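Local atomic coordinates of PTS system fructose-like EIIB component 3 (Escherichia coli K12, PDB entry 4TN5), a protein that probably takes a phosphoryl group from phospho-EIIA and passes it to incoming fructose in the sugar phosphotransferase system. Residues I54-D65 / F74-Y85. Residues are numbered along the deposited sequence; the frame is centred on the assembly and turned at random.
Sequences IRRADVALLITD and FEHCRYVQCSIY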
# COMPACT_ATOMS: atom_id res chain seq x y z
N ILE A 54 -0.46 -9.51 -15.22
CA ILE A 54 -0.50 -8.65 -14.04
C ILE A 54 -1.92 -8.14 -13.78
O ILE A 54 -2.33 -7.97 -12.63
CB ILE A 54 0.48 -7.46 -14.19
CG1 ILE A 54 1.90 -7.97 -14.39
CG2 ILE A 54 0.41 -6.54 -12.98
CD1 ILE A 54 2.93 -6.86 -14.52
N ARG A 55 -2.66 -7.91 -14.86
CA ARG A 55 -4.00 -7.35 -14.77
C ARG A 55 -5.07 -8.40 -14.45
O ARG A 55 -6.18 -8.07 -14.04
CB ARG A 55 -4.33 -6.58 -16.06
CG ARG A 55 -3.50 -5.32 -16.34
CD ARG A 55 -3.98 -4.62 -17.60
NE ARG A 55 -3.18 -3.43 -17.89
CZ ARG A 55 -3.39 -2.24 -17.34
NH1 ARG A 55 -4.37 -2.07 -16.46
NH2 ARG A 55 -2.61 -1.22 -17.65
N ARG A 56 -4.73 -9.67 -14.61
CA ARG A 56 -5.66 -10.74 -14.27
C ARG A 56 -5.19 -11.52 -13.05
O ARG A 56 -5.85 -12.47 -12.61
CB ARG A 56 -5.86 -11.69 -15.45
CG ARG A 56 -4.69 -12.61 -15.69
CD ARG A 56 -4.89 -13.44 -16.93
NE ARG A 56 -3.70 -14.25 -17.21
CZ ARG A 56 -3.45 -15.42 -16.64
NH1 ARG A 56 -4.30 -15.92 -15.75
NH2 ARG A 56 -2.35 -16.09 -16.95
N ALA A 57 -4.04 -11.13 -12.51
CA ALA A 57 -3.54 -11.73 -11.28
C ALA A 57 -4.40 -11.26 -10.12
O ALA A 57 -4.82 -10.10 -10.08
CB ALA A 57 -2.09 -11.35 -11.06
N ASP A 58 -4.65 -12.15 -9.17
CA ASP A 58 -5.46 -11.81 -8.01
C ASP A 58 -4.64 -11.07 -6.97
O ASP A 58 -5.18 -10.33 -6.15
CB ASP A 58 -6.10 -13.06 -7.42
CG ASP A 58 -7.01 -13.78 -8.40
OD1 ASP A 58 -8.20 -13.43 -8.47
OD2 ASP A 58 -6.53 -14.69 -9.10
N VAL A 59 -3.33 -11.28 -7.01
CA VAL A 59 -2.41 -10.65 -6.07
C VAL A 59 -0.97 -10.77 -6.57
O VAL A 59 -0.62 -11.75 -7.24
CB VAL A 59 -2.54 -11.26 -4.65
CG1 VAL A 59 -2.22 -12.74 -4.67
CG2 VAL A 59 -1.66 -10.52 -3.64
N ALA A 60 -0.15 -9.77 -6.28
CA ALA A 60 1.26 -9.81 -6.64
C ALA A 60 2.13 -10.01 -5.41
O ALA A 60 1.76 -9.60 -4.31
CB ALA A 60 1.66 -8.54 -7.38
N LEU A 61 3.28 -10.64 -5.58
CA LEU A 61 4.24 -10.77 -4.49
C LEU A 61 5.57 -10.16 -4.90
O LEU A 61 6.18 -10.56 -5.89
CB LEU A 61 4.43 -12.23 -4.09
CG LEU A 61 5.38 -12.47 -2.91
CD1 LEU A 61 4.98 -11.63 -1.72
CD2 LEU A 61 5.42 -13.94 -2.54
N LEU A 62 6.01 -9.16 -4.14
CA LEU A 62 7.25 -8.46 -4.46
C LEU A 62 8.34 -8.79 -3.45
O LEU A 62 8.40 -8.22 -2.36
CB LEU A 62 6.99 -6.95 -4.51
CG LEU A 62 5.84 -6.54 -5.43
CD1 LEU A 62 5.66 -5.03 -5.44
CD2 LEU A 62 6.05 -7.07 -6.84
N ILE A 63 9.20 -9.72 -3.83
CA ILE A 63 10.30 -10.15 -2.98
C ILE A 63 11.57 -9.42 -3.41
O ILE A 63 12.29 -9.87 -4.30
CB ILE A 63 10.54 -11.66 -3.10
CG1 ILE A 63 9.20 -12.40 -3.08
CG2 ILE A 63 11.46 -12.15 -2.00
CD1 ILE A 63 9.32 -13.89 -3.32
N THR A 64 11.85 -8.29 -2.77
CA THR A 64 12.96 -7.45 -3.20
C THR A 64 13.60 -6.62 -2.09
O THR A 64 12.92 -6.13 -1.19
CB THR A 64 12.54 -6.51 -4.34
OG1 THR A 64 13.64 -5.67 -4.71
CG2 THR A 64 11.36 -5.65 -3.92
N ASP A 65 14.92 -6.47 -2.18
CA ASP A 65 15.64 -5.54 -1.34
C ASP A 65 15.68 -4.21 -2.06
O ASP A 65 15.57 -3.14 -1.45
CB ASP A 65 17.08 -6.03 -1.12
CG ASP A 65 17.14 -7.46 -0.64
OD1 ASP A 65 16.27 -7.86 0.17
OD2 ASP A 65 18.06 -8.19 -1.07
N PHE A 74 2.52 -2.33 -10.68
CA PHE A 74 1.78 -2.99 -9.62
C PHE A 74 1.01 -2.01 -8.75
O PHE A 74 0.50 -2.39 -7.69
CB PHE A 74 2.75 -3.79 -8.75
CG PHE A 74 3.62 -4.74 -9.53
CD1 PHE A 74 3.14 -5.98 -9.90
CD2 PHE A 74 4.92 -4.40 -9.88
CE1 PHE A 74 3.93 -6.86 -10.62
CE2 PHE A 74 5.72 -5.28 -10.60
CZ PHE A 74 5.22 -6.51 -10.97
N GLU A 75 0.90 -0.76 -9.18
CA GLU A 75 0.23 0.26 -8.37
C GLU A 75 -1.26 -0.01 -8.19
O GLU A 75 -1.86 0.40 -7.20
CB GLU A 75 0.48 1.67 -8.91
CG GLU A 75 -0.33 2.05 -10.14
CD GLU A 75 0.24 3.26 -10.86
OE1 GLU A 75 0.56 4.26 -10.18
OE2 GLU A 75 0.36 3.22 -12.10
N HIS A 76 -1.86 -0.71 -9.15
CA HIS A 76 -3.28 -1.05 -9.07
C HIS A 76 -3.52 -2.53 -8.77
O HIS A 76 -4.54 -3.09 -9.15
CB HIS A 76 -4.01 -0.65 -10.35
CG HIS A 76 -4.04 0.82 -10.60
ND1 HIS A 76 -4.70 1.70 -9.76
CD2 HIS A 76 -3.52 1.57 -11.59
CE1 HIS A 76 -4.56 2.93 -10.21
NE2 HIS A 76 -3.85 2.88 -11.33
N CYS A 77 -2.56 -3.15 -8.09
CA CYS A 77 -2.69 -4.55 -7.72
C CYS A 77 -2.74 -4.71 -6.21
O CYS A 77 -2.14 -3.93 -5.47
CB CYS A 77 -1.52 -5.36 -8.27
SG CYS A 77 -1.17 -5.09 -10.02
N ARG A 78 -3.47 -5.72 -5.75
CA ARG A 78 -3.31 -6.20 -4.39
C ARG A 78 -1.93 -6.81 -4.35
O ARG A 78 -1.61 -7.65 -5.20
CB ARG A 78 -4.33 -7.29 -4.09
CG ARG A 78 -5.78 -6.87 -4.15
CD ARG A 78 -6.66 -8.10 -4.01
NE ARG A 78 -8.05 -7.75 -3.74
CZ ARG A 78 -8.56 -7.65 -2.52
NH1 ARG A 78 -7.80 -7.86 -1.46
NH2 ARG A 78 -9.84 -7.34 -2.36
N TYR A 79 -1.09 -6.40 -3.41
CA TYR A 79 0.22 -7.04 -3.31
C TYR A 79 0.86 -7.05 -1.92
O TYR A 79 0.53 -6.23 -1.06
CB TYR A 79 1.20 -6.50 -4.36
CG TYR A 79 1.72 -5.10 -4.15
CD1 TYR A 79 2.76 -4.84 -3.26
CD2 TYR A 79 1.19 -4.03 -4.86
CE1 TYR A 79 3.25 -3.56 -3.08
CE2 TYR A 79 1.67 -2.74 -4.68
CZ TYR A 79 2.70 -2.52 -3.79
OH TYR A 79 3.18 -1.24 -3.60
N VAL A 80 1.77 -8.00 -1.73
CA VAL A 80 2.60 -8.07 -0.54
C VAL A 80 4.04 -7.85 -0.96
O VAL A 80 4.51 -8.44 -1.93
CB VAL A 80 2.49 -9.46 0.12
CG1 VAL A 80 3.40 -9.54 1.34
CG2 VAL A 80 1.05 -9.75 0.50
N GLN A 81 4.74 -6.97 -0.25
CA GLN A 81 6.14 -6.71 -0.54
C GLN A 81 7.02 -7.03 0.66
O GLN A 81 6.69 -6.68 1.79
CB GLN A 81 6.35 -5.27 -1.00
CG GLN A 81 7.80 -4.92 -1.29
CD GLN A 81 7.96 -3.59 -1.99
OE1 GLN A 81 7.02 -3.09 -2.61
NE2 GLN A 81 9.15 -3.01 -1.90
N CYS A 82 8.15 -7.69 0.40
CA CYS A 82 9.12 -7.99 1.44
C CYS A 82 10.50 -8.14 0.83
O CYS A 82 10.65 -8.29 -0.38
CB CYS A 82 8.73 -9.28 2.17
SG CYS A 82 8.80 -10.77 1.16
N SER A 83 11.52 -8.09 1.68
CA SER A 83 12.89 -8.29 1.24
C SER A 83 13.15 -9.77 1.00
O SER A 83 12.41 -10.62 1.48
CB SER A 83 13.88 -7.74 2.27
OG SER A 83 13.64 -8.29 3.55
N ILE A 84 14.21 -10.08 0.24
CA ILE A 84 14.56 -11.46 -0.06
C ILE A 84 14.95 -12.25 1.19
O ILE A 84 14.38 -13.30 1.48
CB ILE A 84 15.70 -11.58 -1.08
CG1 ILE A 84 15.16 -11.39 -2.50
CG2 ILE A 84 16.39 -12.94 -0.98
CD1 ILE A 84 16.13 -11.83 -3.58
N TYR A 85 15.91 -11.75 1.95
CA TYR A 85 16.36 -12.51 3.11
C TYR A 85 15.25 -12.70 4.16
O TYR A 85 15.32 -13.58 5.01
CB TYR A 85 17.64 -11.91 3.65
CG TYR A 85 18.67 -11.51 2.66
CD1 TYR A 85 18.99 -12.29 1.54
CD2 TYR A 85 19.26 -10.27 2.77
CE1 TYR A 85 19.92 -11.84 0.63
CE2 TYR A 85 20.17 -9.86 1.86
CZ TYR A 85 20.51 -10.63 0.81
OH TYR A 85 21.44 -10.15 -0.06
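Leu62 spreads its two methyls over two aromatic rings: CD2 sits almost squarely above the centre of the Phe74 ring, 4.0 Å from its centroid, while CD1 lies over a face of Tyr79, nearer the rim, 3.6 Å from Tyr79 CD1. With CG set anti to the carbonyl carbon (chi1 -53°), the fork turns one methyl to each ring, giving two CH-pi contacts. Replacing Leu62 with an alanine would remove both methyls and would probably open a gap beside Phe74 and Tyr79, leaving each ring without its CH-pi partner. Around Phe74 the packing continues with Ala60 CB, 3.9 Å from Phe74 CD1, and Ile54 CD1, whose side chain crosses that of Phe74 at about a right angle, comes near Phe74 CE1. Beneath these residues the backbones illustrate parallel pairing in an alpha/beta fold: strands 59-64 and 79-82 run side by side, 8° apart, in the parallel part of the mixed sheet, with strand 3-9 on the far side of 59-64. Amides and carbonyls of Ala60 and Leu62 bond alternately to Arg78, Val80 and Cys82, the Leu62 N to Val80 O bond being nearly straight. On the other face Leu61 CD1 reaches Val80 CB at 3.8 Å, and helix 92-103 covers both residues. Past the strand ends, Asp65 OD1 accepts the amide N of Ile84 at 3.0 Å, met from above the carboxylate plane, as helix 84-89 begins after its N-cap, Ser83. Ile84, whose CG1 packs against Ile63 CG2 at 3.8 Å, also touches Cys10, the inferred phosphocysteine site.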